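Local coordinates for antitoxin RelF (Mycobacterium tuberculosis, PDB 3G5O), which neutralizes the partner toxin RelG as the antitoxin of a type II toxin-antitoxin system and, in complex with it, binds DNA and represses its own promoter, at residues Ala49-Trp52 against Glu53-Gln56; Arg82-Gly85 against Glu86-Arg90; Leu59-Leu62 against Ala63-Gly66. One frame throughout, in Å; residues are numbered along the deposited sequence.

Contact 1: residues Ala49-Trp52 against Glu53-Gln56; sequences ADEW and ESLQ
One face of the Trp52 indole is taken by the carboxamide end of Gln56, one helical turn further on. Gln56 NE2 sits 3.2 Å above the ring plane, near the rim of the bicycle rather than over its middle, and its nearest ring atom is Trp52 CZ2, also at 3.2 Å. The amide is not laid flat on the indole: the two planes are inclined by 29°, with the nitrogen end dipping closest. Behind it, Gln56 CG makes a CH-pi contact over the five-membered ring of Trp52, 4.0 Å from the centroid. The Gln56 side chain thus runs across the indole from the pyrrole part to the benzene part. Two torsions bring the partners together. Trp52 carries its CG anti to the backbone N (chi1 179°) and beside its own carbonyl carbon, on the side where Gln56 lies, while a bend at chi2 of Gln56 (-49°) folds the amide back over the ring.

The backbone bonding is regular alpha-helix. Gln56 N donates to Trp52 O at 3.0 Å, and Ser54 N to Asp50 O at 2.9 Å; Glu53 and Leu55 reach Ala49 and Glu51 in the same i to i+4 fashion.

Several polar ends are bonded to the toxin, Rv2866. Glu51 pairs with Arg61 and Glu53 with Arg71 of one toxin chain, and Ser54 OG bonds to Pro59 O of that chain, whereas Gln56 OE1 accepts from Arg62 of the other. Trp52 also packs on Leu55 of the second antitoxin subunit. The amide therefore divides its work, its nitrogen resting on the aromatic face and its oxygen engaged by a toxin arginine, a cation that would probably polarise the amide and that itself packs on Trp52.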
# COMPACT_ATOMS: atom_id res chain seq x y z
N ALA A 49 -6.36 -2.61 14.68
CA ALA A 49 -6.65 -3.65 13.70
C ALA A 49 -7.44 -3.14 12.48
O ALA A 49 -7.14 -3.54 11.32
CB ALA A 49 -7.40 -4.85 14.37
N ASP A 50 -8.44 -2.29 12.71
CA ASP A 50 -9.20 -1.68 11.63
C ASP A 50 -8.27 -0.79 10.80
O ASP A 50 -8.31 -0.81 9.56
CB ASP A 50 -10.37 -0.85 12.15
CG ASP A 50 -11.47 -1.70 12.79
OD1 ASP A 50 -11.55 -2.92 12.51
OD2 ASP A 50 -12.26 -1.13 13.56
N GLU A 51 -7.43 -0.00 11.47
CA GLU A 51 -6.44 0.81 10.75
C GLU A 51 -5.50 -0.03 9.85
O GLU A 51 -5.20 0.35 8.70
CB GLU A 51 -5.65 1.74 11.70
CG GLU A 51 -4.85 2.83 10.97
CD GLU A 51 -5.75 3.70 10.06
OE1 GLU A 51 -6.99 3.80 10.29
OE2 GLU A 51 -5.25 4.29 9.11
N TRP A 52 -5.08 -1.18 10.36
CA TRP A 52 -4.21 -2.08 9.61
C TRP A 52 -4.94 -2.58 8.34
O TRP A 52 -4.38 -2.55 7.25
CB TRP A 52 -3.78 -3.26 10.48
CG TRP A 52 -2.90 -4.23 9.74
CD1 TRP A 52 -3.26 -5.44 9.19
CD2 TRP A 52 -1.54 -4.02 9.44
NE1 TRP A 52 -2.16 -6.01 8.57
CE2 TRP A 52 -1.09 -5.17 8.73
CE3 TRP A 52 -0.63 -2.98 9.71
CZ2 TRP A 52 0.24 -5.30 8.28
CZ3 TRP A 52 0.72 -3.13 9.28
CH2 TRP A 52 1.12 -4.30 8.57
N GLU A 53 -6.19 -2.97 8.49
CA GLU A 53 -7.05 -3.36 7.35
C GLU A 53 -7.21 -2.20 6.32
O GLU A 53 -7.04 -2.42 5.11
CB GLU A 53 -8.42 -3.79 7.86
CG GLU A 53 -8.50 -5.23 8.18
CD GLU A 53 -8.32 -6.06 6.89
OE1 GLU A 53 -9.14 -5.91 5.95
OE2 GLU A 53 -7.33 -6.80 6.80
N SER A 54 -7.56 -1.00 6.79
CA SER A 54 -7.62 0.19 5.93
C SER A 54 -6.36 0.38 5.09
O SER A 54 -6.42 0.62 3.86
CB SER A 54 -7.88 1.44 6.78
OG SER A 54 -9.23 1.47 7.22
N LEU A 55 -5.21 0.29 5.74
CA LEU A 55 -3.94 0.36 5.04
C LEU A 55 -3.73 -0.76 3.99
O LEU A 55 -3.35 -0.47 2.85
CB LEU A 55 -2.80 0.45 6.03
CG LEU A 55 -2.74 1.80 6.80
CD1 LEU A 55 -1.67 1.72 7.89
CD2 LEU A 55 -2.47 3.02 5.87
N GLN A 56 -3.95 -2.02 4.37
CA GLN A 56 -3.86 -3.14 3.43
C GLN A 56 -4.78 -2.94 2.21
O GLN A 56 -4.38 -3.23 1.10
CB GLN A 56 -4.20 -4.50 4.09
CG GLN A 56 -3.21 -4.90 5.26
CD GLN A 56 -1.76 -4.76 4.83
OE1 GLN A 56 -1.36 -5.28 3.79
NE2 GLN A 56 -0.98 -4.03 5.59

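Contact 2: residues Arg82-Gly85 against Glu86-Arg90; sequences RTYG and EDEIR
Gly85 N donates to Glu88 OE1 at 2.8 Å, approaching from above the carboxylate plane, just where strand gives way to helix. The same oxygen has a second, long and weak ion pair with Arg21 of the toxin chain, Rv2866. Gly85 occupies the N-cap, and its O receives Ile89 N at 3.0 Å in the first turn. The other carboxylate oxygen, Glu88 OE2, lies 3.7 Å from Tyr84 CD1; the side chains cross at about a right angle, with the ring and carboxylate planes 48° apart. On the apolar side, Ile89 CD1 touches Tyr84 CB at 3.9 Å.

Within the helix, Arg90 NE meets Glu86 OE2 at 2.7 Å in a salt bridge with an N-H...O angle of 176°. It uses the anti lone pair of the oxygen and keeps the carboxylate at the guanidinium edge, in its plane. Glu86 has CG anti to its own nitrogen (chi1 178°) and an extended chain beyond, placing the carboxylate alongside Arg90; its OE2 is also salt-bridged by Arg97.

Thr83 and Tyr84 add an antiparallel strand to the sheet of the toxin, whose Arg27 makes a cation-pi contact with Tyr84. Glu88 thus accepts the N-H of the N-cap residue, the half of a capping box made by the fourth residue, since glycine has no side chain for the other half. The negative charges of Glu86 and Glu88 would probably be stabilised by the helix dipole.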
# COMPACT_ATOMS: atom_id res chain seq x y z
N ARG A 82 -26.24 8.38 -12.94
CA ARG A 82 -26.09 7.14 -13.75
C ARG A 82 -25.76 5.96 -12.78
O ARG A 82 -24.61 5.53 -12.68
CB ARG A 82 -24.99 7.27 -14.82
CG ARG A 82 -25.29 8.32 -15.91
CD ARG A 82 -24.26 8.23 -17.06
NE ARG A 82 -22.94 8.71 -16.63
CZ ARG A 82 -22.50 9.96 -16.84
NH1 ARG A 82 -23.29 10.84 -17.47
NH2 ARG A 82 -21.30 10.32 -16.42
N THR A 83 -26.77 5.52 -12.05
CA THR A 83 -26.65 4.40 -11.12
C THR A 83 -27.88 3.54 -11.25
O THR A 83 -28.91 3.99 -11.81
CB THR A 83 -26.53 4.87 -9.65
OG1 THR A 83 -27.74 5.57 -9.32
CG2 THR A 83 -25.32 5.80 -9.43
N TYR A 84 -27.77 2.31 -10.74
CA TYR A 84 -28.79 1.27 -10.87
C TYR A 84 -29.01 0.63 -9.51
O TYR A 84 -28.04 0.39 -8.76
CB TYR A 84 -28.32 0.18 -11.88
CG TYR A 84 -28.15 0.77 -13.28
CD1 TYR A 84 -29.19 0.73 -14.20
CD2 TYR A 84 -26.97 1.43 -13.62
CE1 TYR A 84 -29.05 1.33 -15.46
CE2 TYR A 84 -26.79 1.99 -14.87
CZ TYR A 84 -27.83 1.95 -15.79
OH TYR A 84 -27.66 2.56 -17.01
N GLY A 85 -30.26 0.32 -9.20
CA GLY A 85 -30.57 -0.32 -7.89
C GLY A 85 -30.86 -1.81 -8.01
O GLY A 85 -30.74 -2.39 -9.09
N GLU A 86 -31.27 -2.42 -6.90
CA GLU A 86 -31.43 -3.86 -6.81
C GLU A 86 -32.31 -4.49 -7.89
O GLU A 86 -31.88 -5.47 -8.53
CB GLU A 86 -31.98 -4.25 -5.44
CG GLU A 86 -32.21 -5.76 -5.35
CD GLU A 86 -32.50 -6.23 -3.93
OE1 GLU A 86 -32.72 -5.39 -3.03
OE2 GLU A 86 -32.50 -7.47 -3.72
N ASP A 87 -33.51 -3.95 -8.10
CA ASP A 87 -34.41 -4.60 -9.07
C ASP A 87 -33.84 -4.57 -10.47
O ASP A 87 -33.87 -5.59 -11.16
CB ASP A 87 -35.87 -4.04 -9.04
CG ASP A 87 -36.57 -4.30 -7.69
OD1 ASP A 87 -36.28 -5.34 -7.05
OD2 ASP A 87 -37.38 -3.43 -7.24
N GLU A 88 -33.26 -3.43 -10.87
CA GLU A 88 -32.67 -3.34 -12.17
C GLU A 88 -31.48 -4.28 -12.37
O GLU A 88 -31.35 -4.91 -13.42
CB GLU A 88 -32.20 -1.91 -12.47
CG GLU A 88 -33.32 -0.87 -12.46
CD GLU A 88 -32.78 0.51 -12.10
OE1 GLU A 88 -32.47 0.78 -10.91
OE2 GLU A 88 -32.63 1.32 -13.03
N ILE A 89 -30.61 -4.35 -11.37
CA ILE A 89 -29.42 -5.17 -11.48
C ILE A 89 -29.82 -6.65 -11.49
O ILE A 89 -29.31 -7.41 -12.30
CB ILE A 89 -28.40 -4.87 -10.32
CG1 ILE A 89 -27.77 -3.49 -10.46
CG2 ILE A 89 -27.27 -5.94 -10.28
CD1 ILE A 89 -26.78 -3.34 -11.60
N ARG A 90 -30.72 -7.06 -10.59
CA ARG A 90 -31.17 -8.46 -10.53
C ARG A 90 -31.82 -8.87 -11.84
O ARG A 90 -31.56 -9.97 -12.36
CB ARG A 90 -32.12 -8.70 -9.35
CG ARG A 90 -31.44 -8.65 -7.96
CD ARG A 90 -32.36 -9.25 -6.96
NE ARG A 90 -31.80 -9.34 -5.61
CZ ARG A 90 -30.99 -10.33 -5.22
NH1 ARG A 90 -30.63 -11.29 -6.08
NH2 ARG A 90 -30.55 -10.37 -3.95

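Contact 3: residues Leu59-Leu62 against Ala63-Gly66; sequences LYWL and AQPG
Ala63 N meets the end of helix 49-62 through Tyr60 O at 3.2 Å, a bent bond, while its bond to Leu59 O is weak. The i to i+4 pattern is here giving way to i to i+3. Gln64 continues this change, its backbone N donating to Trp61 O at 3.1 Å from above the carbonyl plane.

The Gln64 side chain then folds back, bent at chi2 (-49°), so that NE2 donates to Tyr60 O at 2.9 Å with an angle of 169°. This carbonyl oxygen is held by two donors arriving from opposite faces of its plane, Ala63 N and Gln64 NE2. The same amide lies stacked on the Tyr60 ring, the planes only 9° apart and NE2 3.2 Å above the ring, offset toward its rim. Trp61 in turn receives Tyr60 CE2 over the centre of its own ring. A water lies 2.7 Å from both Leu62 O and Gln64 O, with more acceptors in reach than it has protons. Pro65 O accepts from Arg92 of the toxin Rv2866, and Gly66 is the N-cap of helix 67-80.

Tyr60 OH is bonded to Asp94 and Trp61 NE1 to Ser69 of that toxin chain, while Ala63 O accepts from Arg68 of the second antitoxin subunit. One glutamine amide thus bonds a carbonyl of the last turn and lies flat on an aromatic ring, which fixes its rotation and probably helps offset the loss of regular helical bonding.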
# COMPACT_ATOMS: atom_id res chain seq x y z
N LEU A 59 -3.39 -0.11 -0.05
CA LEU A 59 -2.30 -0.71 -0.83
C LEU A 59 -2.83 -1.51 -2.01
O LEU A 59 -2.38 -1.33 -3.15
CB LEU A 59 -1.44 -1.63 0.03
CG LEU A 59 -0.46 -1.02 1.02
CD1 LEU A 59 -0.07 -2.17 1.91
CD2 LEU A 59 0.77 -0.45 0.29
N TYR A 60 -3.81 -2.37 -1.75
CA TYR A 60 -4.40 -3.12 -2.85
C TYR A 60 -4.92 -2.20 -3.97
O TYR A 60 -4.56 -2.35 -5.16
CB TYR A 60 -5.55 -4.03 -2.36
CG TYR A 60 -6.21 -4.67 -3.58
CD1 TYR A 60 -5.67 -5.83 -4.15
CD2 TYR A 60 -7.32 -4.09 -4.18
CE1 TYR A 60 -6.24 -6.40 -5.31
CE2 TYR A 60 -7.90 -4.65 -5.30
CZ TYR A 60 -7.35 -5.80 -5.87
OH TYR A 60 -7.93 -6.34 -7.00
N TRP A 61 -5.81 -1.27 -3.59
CA TRP A 61 -6.53 -0.48 -4.60
C TRP A 61 -5.64 0.46 -5.40
O TRP A 61 -5.83 0.58 -6.64
CB TRP A 61 -7.71 0.27 -4.00
CG TRP A 61 -8.89 -0.65 -3.82
CD1 TRP A 61 -9.39 -1.14 -2.64
CD2 TRP A 61 -9.72 -1.19 -4.86
NE1 TRP A 61 -10.49 -1.93 -2.88
CE2 TRP A 61 -10.71 -1.99 -4.23
CE3 TRP A 61 -9.70 -1.09 -6.25
CZ2 TRP A 61 -11.69 -2.68 -4.96
CZ3 TRP A 61 -10.69 -1.77 -6.99
CH2 TRP A 61 -11.66 -2.57 -6.33
N LEU A 62 -4.65 1.07 -4.72
CA LEU A 62 -3.71 1.98 -5.43
C LEU A 62 -2.88 1.26 -6.50
O LEU A 62 -2.39 1.91 -7.42
CB LEU A 62 -2.75 2.69 -4.42
CG LEU A 62 -3.43 3.76 -3.55
CD1 LEU A 62 -2.44 4.36 -2.58
CD2 LEU A 62 -4.01 4.87 -4.42
N ALA A 63 -2.73 -0.06 -6.35
CA ALA A 63 -1.98 -0.90 -7.31
C ALA A 63 -2.79 -1.37 -8.54
O ALA A 63 -2.23 -2.04 -9.42
CB ALA A 63 -1.36 -2.12 -6.59
N GLN A 64 -4.09 -1.04 -8.59
CA GLN A 64 -4.92 -1.51 -9.70
C GLN A 64 -4.86 -0.57 -10.94
O GLN A 64 -4.79 0.65 -10.80
CB GLN A 64 -6.37 -1.75 -9.25
CG GLN A 64 -6.44 -2.70 -8.07
CD GLN A 64 -5.62 -3.99 -8.29
OE1 GLN A 64 -5.81 -4.67 -9.30
NE2 GLN A 64 -4.74 -4.33 -7.33
N PRO A 65 -4.86 -1.16 -12.14
CA PRO A 65 -4.72 -0.33 -13.35
C PRO A 65 -5.91 0.59 -13.53
O PRO A 65 -7.06 0.16 -13.32
CB PRO A 65 -4.67 -1.35 -14.52
CG PRO A 65 -5.16 -2.65 -13.98
CD PRO A 65 -5.04 -2.61 -12.43
N GLY A 66 -5.65 1.85 -13.88
CA GLY A 66 -6.70 2.83 -14.16
C GLY A 66 -7.55 3.13 -12.94
O GLY A 66 -8.73 3.53 -13.09
O HOH W 1 -2.52 1.83 -10.10

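In the fold
Contacts 1 and 3 share helix 49-62, with centres about 16 Å apart, and both are largely buried where two antitoxin subunits and the toxin meet. Each sets a glutamine amide on an aromatic face, but in the first half of the helix it is tilted and the backbone bonds remain regular, whereas at the helix end it lies flat and itself replaces helical bonding. Contact 2 stands apart in the C-terminal part, its centre about 31 Å from that of contact 1, and is only partly buried. There the toxin is the neighbouring chain, and an N-H to carboxylate bond at a strand-to-helix junction is combined with a salt bridge inside the helix that follows.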